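Local coordinates for secretion protein Snm4 (Mycobacterium xenopi, PDB 7B7J) that probably works, as the membrane protein EccD5 with a cytosolic ubiquitin-like domain, within the mycobacterial ESX-5 type VII secretion pore complex, at residues A38-I42 and S43-D47; K51-N54 and T55-E59; L87-E91 and Q92-D96. One frame throughout, in Å; residues are numbered along the deposited sequence.

Overall arrangement
This ubiquitin-like domain illustrates how one helix is started, carried across a sheet and tied to a distant loop. Interaction 1 forms the entry to helix 42-60, and interaction 2 lies further along the same helix, its centre about 18 Å away. Interaction 3 belongs to the connection between strands 70-76 and 99-107, yet its centre is only about 10 Å from that of interaction 1. The two touch through probable hydrogen bonds, Ala38 O to Thr90 OG1 at 2.7 Å and Ile42 N to Leu87 O at 3.0 Å. Interactions 2 and 3 lie on opposite sides of the chain's centre, with nearest atoms about 13 Å apart.

Interaction 1 (A38-I42 and S43-D47); sequences AHAPI and SVMID
With chi1 of -59°, Ile42 places its CG2 methyl anti to the backbone N, against the next turn, where it meets CG1 of Ile46 at 3.7 Å, while the CG1 branch of Ile42 runs beside the backbone N and carries CD1 in the direction of Met45. Met45 answers with a bend at chi3 of -72°, which swings its terminal methyl back along the chain. Met45 CE lies 4.0 Å from Ile42 CD1, the two side chains meeting at a slant, and also rests near Ala40 O. A second small apolar group forms on the outer side of the turn, where Val44 CG2 comes to within 4.0 Å of Ala40 CB and 3.3 Å of Pro41 O.

The backbone starts with 3-10-like spacing before it settles into the wider alpha-helical turn. Val44 N donates to Pro41 O over 3.1 Å, and Met45 N donates to Ile42 O over 2.8 Å; both bonds span three residues, and both donors stand above the carbonyl plane. Ile42 O takes a further bond from Ile46 N, four residues on, but it is weak, with an N-H...O angle of 122°. One oxygen is therefore shared between the spacing of a 3-10 turn and that of an alpha helix.

Beyond the turn, Ile42 packs on Leu83 and Leu89, and Ile46 reaches Trp73 and Leu75 of strand 70-76, so the isoleucine pair faces the protein interior. Reached through a short loop from strand 30-37, this tightly wound first turn opens the helix that packs on the sheet, an element placed as in the ubiquitin-like beta-grasp fold.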
loop_
_atom_site.group_PDB
_atom_site.type_symbol
_atom_site.label_atom_id
_atom_site.label_comp_id
_atom_site.label_asym_id
_atom_site.label_seq_id
_atom_site.Cartn_x
_atom_site.Cartn_y
_atom_site.Cartn_z
ATOM N N ALA A 38 -10.593 3.792 -6.883
ATOM C CA ALA A 38 -10.007 5.177 -7.095
ATOM C C ALA A 38 -10.633 6.210 -6.144
ATOM O O ALA A 38 -10.041 7.333 -6.139
ATOM C CB ALA A 38 -10.269 5.597 -8.567
ATOM N N HIS A 39 -11.732 5.875 -5.485
ATOM C CA HIS A 39 -12.530 6.867 -4.697
ATOM C C HIS A 39 -12.536 6.542 -3.193
ATOM O O HIS A 39 -13.005 7.346 -2.402
ATOM C CB HIS A 39 -13.944 7.109 -5.223
ATOM C CG HIS A 39 -13.829 7.832 -6.578
ATOM N ND1 HIS A 39 -13.073 9.047 -6.703
ATOM C CD2 HIS A 39 -14.249 7.519 -7.863
ATOM C CE1 HIS A 39 -12.929 9.336 -8.008
ATOM N NE2 HIS A 39 -13.644 8.423 -8.719
ATOM N N ALA A 40 -12.103 5.347 -2.781
ATOM C CA ALA A 40 -12.189 5.075 -1.330
ATOM C C ALA A 40 -11.080 5.800 -0.606
ATOM O O ALA A 40 -9.960 5.832 -1.119
ATOM C CB ALA A 40 -12.031 3.596 -1.151
ATOM N N PRO A 41 -11.283 6.180 0.675
ATOM C CA PRO A 41 -10.149 6.661 1.456
ATOM C C PRO A 41 -9.093 5.604 1.599
ATOM O O PRO A 41 -9.437 4.406 1.853
ATOM C CB PRO A 41 -10.846 7.179 2.689
ATOM C CG PRO A 41 -12.221 6.696 2.777
ATOM C CD PRO A 41 -12.551 6.185 1.400
ATOM N N ILE A 42 -7.858 6.024 1.606
ATOM C CA ILE A 42 -6.734 5.089 1.873
ATOM C C ILE A 42 -6.929 4.268 3.137
ATOM O O ILE A 42 -6.504 3.116 3.091
ATOM C CB ILE A 42 -5.351 5.868 1.841
ATOM C CG1 ILE A 42 -5.094 6.563 0.493
ATOM C CG2 ILE A 42 -4.150 5.092 2.389
ATOM C CD1 ILE A 42 -5.227 5.776 -0.750
ATOM N N SER A 43 -7.374 4.904 4.164
ATOM C CA SER A 43 -7.607 4.311 5.492
ATOM C C SER A 43 -8.341 2.966 5.372
ATOM O O SER A 43 -8.169 2.108 6.305
ATOM C CB SER A 43 -8.213 5.242 6.450
ATOM O OG SER A 43 -9.570 5.535 6.115
ATOM N N VAL A 44 -9.328 2.866 4.500
ATOM C CA VAL A 44 -10.112 1.604 4.505
ATOM C C VAL A 44 -9.401 0.656 3.567
ATOM O O VAL A 44 -9.721 -0.607 3.583
ATOM C CB VAL A 44 -11.552 1.805 4.047
ATOM C CG1 VAL A 44 -12.307 2.706 4.975
ATOM C CG2 VAL A 44 -11.669 2.136 2.560
ATOM N N MET A 45 -8.336 0.969 2.812
ATOM C CA MET A 45 -7.626 0.033 1.945
ATOM C C MET A 45 -6.336 -0.530 2.504
ATOM O O MET A 45 -5.853 -1.512 2.023
ATOM C CB MET A 45 -7.414 0.651 0.529
ATOM C CG MET A 45 -8.838 1.031 -0.198
ATOM S SD MET A 45 -8.553 1.280 -1.906
ATOM C CE MET A 45 -7.700 2.833 -1.860
ATOM N N ILE A 46 -5.783 0.126 3.553
ATOM C CA ILE A 46 -4.409 -0.314 3.928
ATOM C C ILE A 46 -4.271 -1.710 4.514
ATOM O O ILE A 46 -3.378 -2.469 4.032
ATOM C CB ILE A 46 -3.830 0.692 4.969
ATOM C CG1 ILE A 46 -3.462 2.003 4.281
ATOM C CG2 ILE A 46 -2.477 0.123 5.501
ATOM C CD1 ILE A 46 -2.064 1.909 3.858
ATOM N N ASP A 47 -5.073 -2.007 5.459
ATOM C CA ASP A 47 -5.057 -3.324 6.118
ATOM C C ASP A 47 -5.503 -4.368 5.175
ATOM O O ASP A 47 -4.783 -5.371 4.981
ATOM C CB ASP A 47 -5.797 -3.436 7.432
ATOM C CG ASP A 47 -5.119 -2.529 8.417
ATOM O OD1 ASP A 47 -3.920 -2.289 8.440
ATOM O OD2 ASP A 47 -5.848 -1.868 9.038
#

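Interaction 2 (K51-N54 and T55-E59); sequences KVVN and TRLRE
Lys51 contributes its carbonyl oxygen, which receives Thr55 N at 3.0 Å and a water at 2.9 Å. The same water accepts from Arg58 NH2 at 3.0 Å, so a single solvent molecule links the end of the arginine to a backbone oxygen two turns back. At Val52 the bond is a main-chain one: its oxygen takes Arg56 N at 3.1 Å in a nearly straight bond, with an N-H...O angle of 168°. Val53 adds packing to the backbone bond that Leu57 N makes with its oxygen. Val53 CG1, anti to the backbone N, lies 4.0 Å from Leu57 CD1, and the two side chains run alongside each other, pointing the same way. Asn54 closes the series, its backbone O accepting from Arg58 N at 2.9 Å. Bent at chi3 (-73°), the Arg58 chain folds back over that backbone oxygen, its CG and NE both lying near it, and this turn brings NH2 to the water. The Asn54 amide works elsewhere: OD1 stands 3.8 Å from Leu57 CD1 but is hydrogen-bonded to Leu65 N in the loop beyond the helix. Val53 and Leu57 face strand 30-37 through Ile32 and Val30, whereas Thr55 and Arg58 are exposed. Such two-sidedness marks an amphipathic alpha helix laid across the sheet of a beta-grasp domain.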
loop_
_atom_site.group_PDB
_atom_site.type_symbol
_atom_site.label_atom_id
_atom_site.label_comp_id
_atom_site.label_asym_id
_atom_site.label_seq_id
_atom_site.Cartn_x
_atom_site.Cartn_y
_atom_site.Cartn_z
ATOM N N LYS A 51 -3.017 -7.608 3.507
ATOM C CA LYS A 51 -3.381 -9.046 3.461
ATOM C C LYS A 51 -3.162 -9.608 2.048
ATOM O O LYS A 51 -2.645 -10.713 1.936
ATOM C CB LYS A 51 -4.820 -9.262 3.928
ATOM C CG LYS A 51 -4.961 -9.704 5.376
ATOM C CD LYS A 51 -6.288 -10.357 5.664
ATOM C CE LYS A 51 -6.220 -11.868 5.652
ATOM N NZ LYS A 51 -7.054 -12.453 6.727
ATOM N N VAL A 52 -3.567 -8.849 1.025
ATOM C CA VAL A 52 -3.368 -9.356 -0.370
ATOM C C VAL A 52 -1.876 -9.442 -0.576
ATOM O O VAL A 52 -1.427 -10.362 -1.301
ATOM C CB VAL A 52 -4.114 -8.334 -1.304
ATOM C CG1 VAL A 52 -3.598 -8.353 -2.701
ATOM C CG2 VAL A 52 -5.592 -8.666 -1.194
ATOM N N VAL A 53 -1.128 -8.377 -0.218
ATOM C CA VAL A 53 0.336 -8.397 -0.336
ATOM C C VAL A 53 0.900 -9.665 0.235
ATOM O O VAL A 53 1.888 -10.298 -0.329
ATOM C CB VAL A 53 0.944 -7.102 0.056
ATOM C CG1 VAL A 53 2.448 -7.218 0.356
ATOM C CG2 VAL A 53 0.549 -6.011 -0.879
ATOM N N ASN A 54 0.595 -9.923 1.523
ATOM C CA ASN A 54 1.132 -11.078 2.235
ATOM C C ASN A 54 0.756 -12.371 1.491
ATOM O O ASN A 54 1.582 -13.279 1.608
ATOM C CB ASN A 54 0.764 -11.064 3.685
ATOM C CG ASN A 54 1.674 -10.093 4.459
ATOM O OD1 ASN A 54 2.736 -9.650 4.038
ATOM N ND2 ASN A 54 1.169 -9.636 5.644
ATOM N N THR A 55 -0.455 -12.501 0.959
ATOM C CA THR A 55 -0.788 -13.692 0.170
ATOM C C THR A 55 0.268 -13.831 -0.982
ATOM O O THR A 55 0.703 -14.880 -1.169
ATOM C CB THR A 55 -2.204 -13.583 -0.357
ATOM O OG1 THR A 55 -2.941 -13.671 0.868
ATOM C CG2 THR A 55 -2.571 -14.798 -1.203
ATOM N N ARG A 56 0.481 -12.754 -1.730
ATOM C CA ARG A 56 1.462 -12.809 -2.825
ATOM C C ARG A 56 2.847 -13.177 -2.332
ATOM O O ARG A 56 3.578 -13.974 -2.907
ATOM C CB ARG A 56 1.319 -11.457 -3.535
ATOM C CG ARG A 56 2.083 -11.440 -4.826
ATOM C CD ARG A 56 1.759 -12.536 -5.830
ATOM N NE ARG A 56 2.592 -12.119 -7.035
ATOM C CZ ARG A 56 2.464 -12.758 -8.237
ATOM N NH1 ARG A 56 1.611 -13.791 -8.291
ATOM N NH2 ARG A 56 3.088 -12.292 -9.356
ATOM N N LEU A 57 3.302 -12.519 -1.217
ATOM C CA LEU A 57 4.657 -12.857 -0.695
ATOM C C LEU A 57 4.759 -14.255 -0.312
ATOM O O LEU A 57 5.808 -14.967 -0.462
ATOM C CB LEU A 57 4.995 -11.893 0.499
ATOM C CG LEU A 57 5.119 -10.416 0.142
ATOM C CD1 LEU A 57 5.510 -9.582 1.416
ATOM C CD2 LEU A 57 6.203 -10.127 -0.892
ATOM N N ARG A 58 3.701 -14.801 0.272
ATOM C CA ARG A 58 3.788 -16.209 0.758
ATOM C C ARG A 58 3.932 -17.179 -0.425
ATOM O O ARG A 58 4.656 -18.160 -0.282
ATOM C CB ARG A 58 2.617 -16.546 1.685
ATOM C CG ARG A 58 2.802 -16.054 3.113
ATOM C CD ARG A 58 1.648 -16.425 4.024
ATOM N NE ARG A 58 0.447 -15.642 3.764
ATOM C CZ ARG A 58 -0.720 -16.150 3.382
ATOM N NH1 ARG A 58 -0.855 -17.454 3.213
ATOM N NH2 ARG A 58 -1.749 -15.353 3.172
ATOM N N GLU A 59 3.260 -16.914 -1.536
ATOM C CA GLU A 59 3.400 -17.762 -2.748
ATOM C C GLU A 59 4.855 -17.710 -3.212
ATOM O O GLU A 59 5.363 -18.739 -3.673
ATOM C CB GLU A 59 2.501 -17.232 -3.858
ATOM C CG GLU A 59 1.024 -17.378 -3.558
ATOM C CD GLU A 59 0.103 -16.578 -4.462
ATOM O OE1 GLU A 59 -1.109 -16.548 -4.184
ATOM O OE2 GLU A 59 0.597 -15.993 -5.442
HETATM O O HOH W 1 -2.442 -12.572 4.151
#

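Interaction 3 (L87-E91 and Q92-D96); sequences LSLTE and QEVYD
Leu89 O is gripped from opposite faces of its carbonyl plane, by Val94 N at 2.9 Å in an almost straight bond (171°) and by Gln92 N at 3.1 Å. Glu93, with phi and psi of 64° and 45°, lies in the left-handed helical region, and Glu93 N donates to Thr90 O at 3.0 Å. The bond from Val94 to Leu89, enclosing that from Glu93 to Thr90 round a left-handed residue, is a Schellman motif, and it closes a short turn of helical phi/psi (89-91) that lacks the regular helix bonds. Its apolar closure is present too: Leu89 CD2 comes to 3.9 Å from Val94 CB, the two side chains crossing where both are buried.

The start of the turn is secured as well. Ser88 OG accepts from Glu91 N at 3.0 Å, an ST motif, and Glu91 OE1 in turn accepts from Ser88 N through its anti lone pair, at 2.9 Å. This reciprocal pair has the bonding of a capping box. Gln92, its chain extended beyond CG, reaches back along the turn until NE2 lies 3.6 Å from Leu87 CB and makes a weak bond to Ser88 O; OE1 is held by Arg84 N. A water donates to both Thr90 OG1 and Val94 O, bridging the two halves.

Inserted between strands 70-76 and 99-107, the turn lies against the start of helix 42-60: Leu89 packs on Met45 and Gln92 on Ile42, while Thr90 has its polar partner in Ala38, just after strand 30-37.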
loop_
_atom_site.group_PDB
_atom_site.type_symbol
_atom_site.label_atom_id
_atom_site.label_comp_id
_atom_site.label_asym_id
_atom_site.label_seq_id
_atom_site.Cartn_x
_atom_site.Cartn_y
_atom_site.Cartn_z
ATOM N N LEU A 87 -8.089 10.712 2.413
ATOM C CA LEU A 87 -8.329 11.059 0.998
ATOM C C LEU A 87 -8.119 9.835 0.147
ATOM O O LEU A 87 -7.394 8.814 0.500
ATOM C CB LEU A 87 -7.346 12.174 0.641
ATOM C CG LEU A 87 -7.430 13.527 1.319
ATOM C CD1 LEU A 87 -6.352 14.339 0.680
ATOM C CD2 LEU A 87 -8.755 14.162 1.105
ATOM N N SER A 88 -8.808 9.872 -0.989
ATOM C CA SER A 88 -8.703 8.864 -2.072
ATOM C C SER A 88 -7.326 8.905 -2.788
ATOM O O SER A 88 -6.660 9.939 -2.821
ATOM C CB SER A 88 -9.926 8.780 -3.017
ATOM O OG SER A 88 -9.837 9.967 -3.828
ATOM N N LEU A 89 -7.102 7.817 -3.576
ATOM C CA LEU A 89 -6.043 7.856 -4.581
ATOM C C LEU A 89 -6.247 9.058 -5.516
ATOM O O LEU A 89 -5.291 9.791 -5.813
ATOM C CB LEU A 89 -6.050 6.574 -5.365
ATOM C CG LEU A 89 -5.642 5.348 -4.571
ATOM C CD1 LEU A 89 -6.009 4.001 -5.290
ATOM C CD2 LEU A 89 -4.177 5.348 -4.139
ATOM N N THR A 90 -7.448 9.143 -6.092
ATOM C CA THR A 90 -7.705 10.243 -7.075
ATOM C C THR A 90 -7.398 11.601 -6.433
ATOM O O THR A 90 -6.766 12.470 -7.135
ATOM C CB THR A 90 -9.140 10.164 -7.611
ATOM O OG1 THR A 90 -9.174 8.859 -8.189
ATOM C CG2 THR A 90 -9.604 11.272 -8.523
ATOM N N GLU A 91 -7.911 11.813 -5.254
ATOM C CA GLU A 91 -7.724 13.158 -4.609
ATOM C C GLU A 91 -6.279 13.434 -4.368
ATOM O O GLU A 91 -5.937 14.662 -4.287
ATOM C CB GLU A 91 -8.453 13.116 -3.304
ATOM C CG GLU A 91 -9.973 13.293 -3.439
ATOM C CD GLU A 91 -10.764 13.085 -2.138
ATOM O OE1 GLU A 91 -10.471 12.200 -1.323
ATOM O OE2 GLU A 91 -11.810 13.701 -1.961
ATOM N N GLN A 92 -5.386 12.447 -4.269
ATOM C CA GLN A 92 -3.972 12.589 -3.954
ATOM C C GLN A 92 -3.196 12.502 -5.254
ATOM O O GLN A 92 -1.978 12.260 -5.175
ATOM C CB GLN A 92 -3.541 11.597 -2.856
ATOM C CG GLN A 92 -4.329 11.921 -1.630
ATOM C CD GLN A 92 -3.872 11.044 -0.524
ATOM O OE1 GLN A 92 -2.901 11.444 0.180
ATOM N NE2 GLN A 92 -4.605 10.004 -0.213
ATOM N N GLU A 93 -3.820 12.423 -6.384
ATOM C CA GLU A 93 -3.188 12.387 -7.739
ATOM C C GLU A 93 -2.355 11.160 -7.880
ATOM O O GLU A 93 -1.289 11.131 -8.515
ATOM C CB GLU A 93 -2.304 13.588 -7.924
ATOM C CG GLU A 93 -3.013 14.886 -7.953
ATOM C CD GLU A 93 -2.048 16.046 -8.233
ATOM O OE1 GLU A 93 -2.159 16.650 -9.278
ATOM O OE2 GLU A 93 -1.081 16.294 -7.443
ATOM N N VAL A 94 -2.875 10.008 -7.463
ATOM C CA VAL A 94 -2.260 8.719 -7.740
ATOM C C VAL A 94 -3.127 8.106 -8.853
ATOM O O VAL A 94 -4.336 7.869 -8.706
ATOM C CB VAL A 94 -2.285 7.758 -6.525
ATOM C CG1 VAL A 94 -1.598 6.417 -6.864
ATOM C CG2 VAL A 94 -1.647 8.467 -5.338
ATOM N N TYR A 95 -2.511 7.919 -9.964
ATOM C CA TYR A 95 -3.213 7.415 -11.220
ATOM C C TYR A 95 -2.654 6.093 -11.727
ATOM O O TYR A 95 -1.649 5.562 -11.211
ATOM C CB TYR A 95 -2.956 8.453 -12.217
ATOM C CG TYR A 95 -3.541 9.797 -11.847
ATOM C CD1 TYR A 95 -4.804 9.934 -11.298
ATOM C CD2 TYR A 95 -2.717 10.879 -11.920
ATOM C CE1 TYR A 95 -5.312 11.188 -10.925
ATOM C CE2 TYR A 95 -3.228 12.137 -11.612
ATOM C CZ TYR A 95 -4.502 12.284 -11.136
ATOM O OH TYR A 95 -4.948 13.573 -10.892
ATOM N N ASP A 96 -3.333 5.588 -12.795
ATOM C CA ASP A 96 -2.871 4.305 -13.396
ATOM C C ASP A 96 -1.368 4.322 -13.546
ATOM O O ASP A 96 -0.850 5.254 -14.324
ATOM C CB ASP A 96 -3.636 4.047 -14.660
ATOM C CG ASP A 96 -5.120 3.788 -14.467
ATOM O OD1 ASP A 96 -5.483 3.176 -13.492
ATOM O OD2 ASP A 96 -5.870 4.038 -15.465
HETATM O O HOH W 2 -6.923 7.351 -9.415
#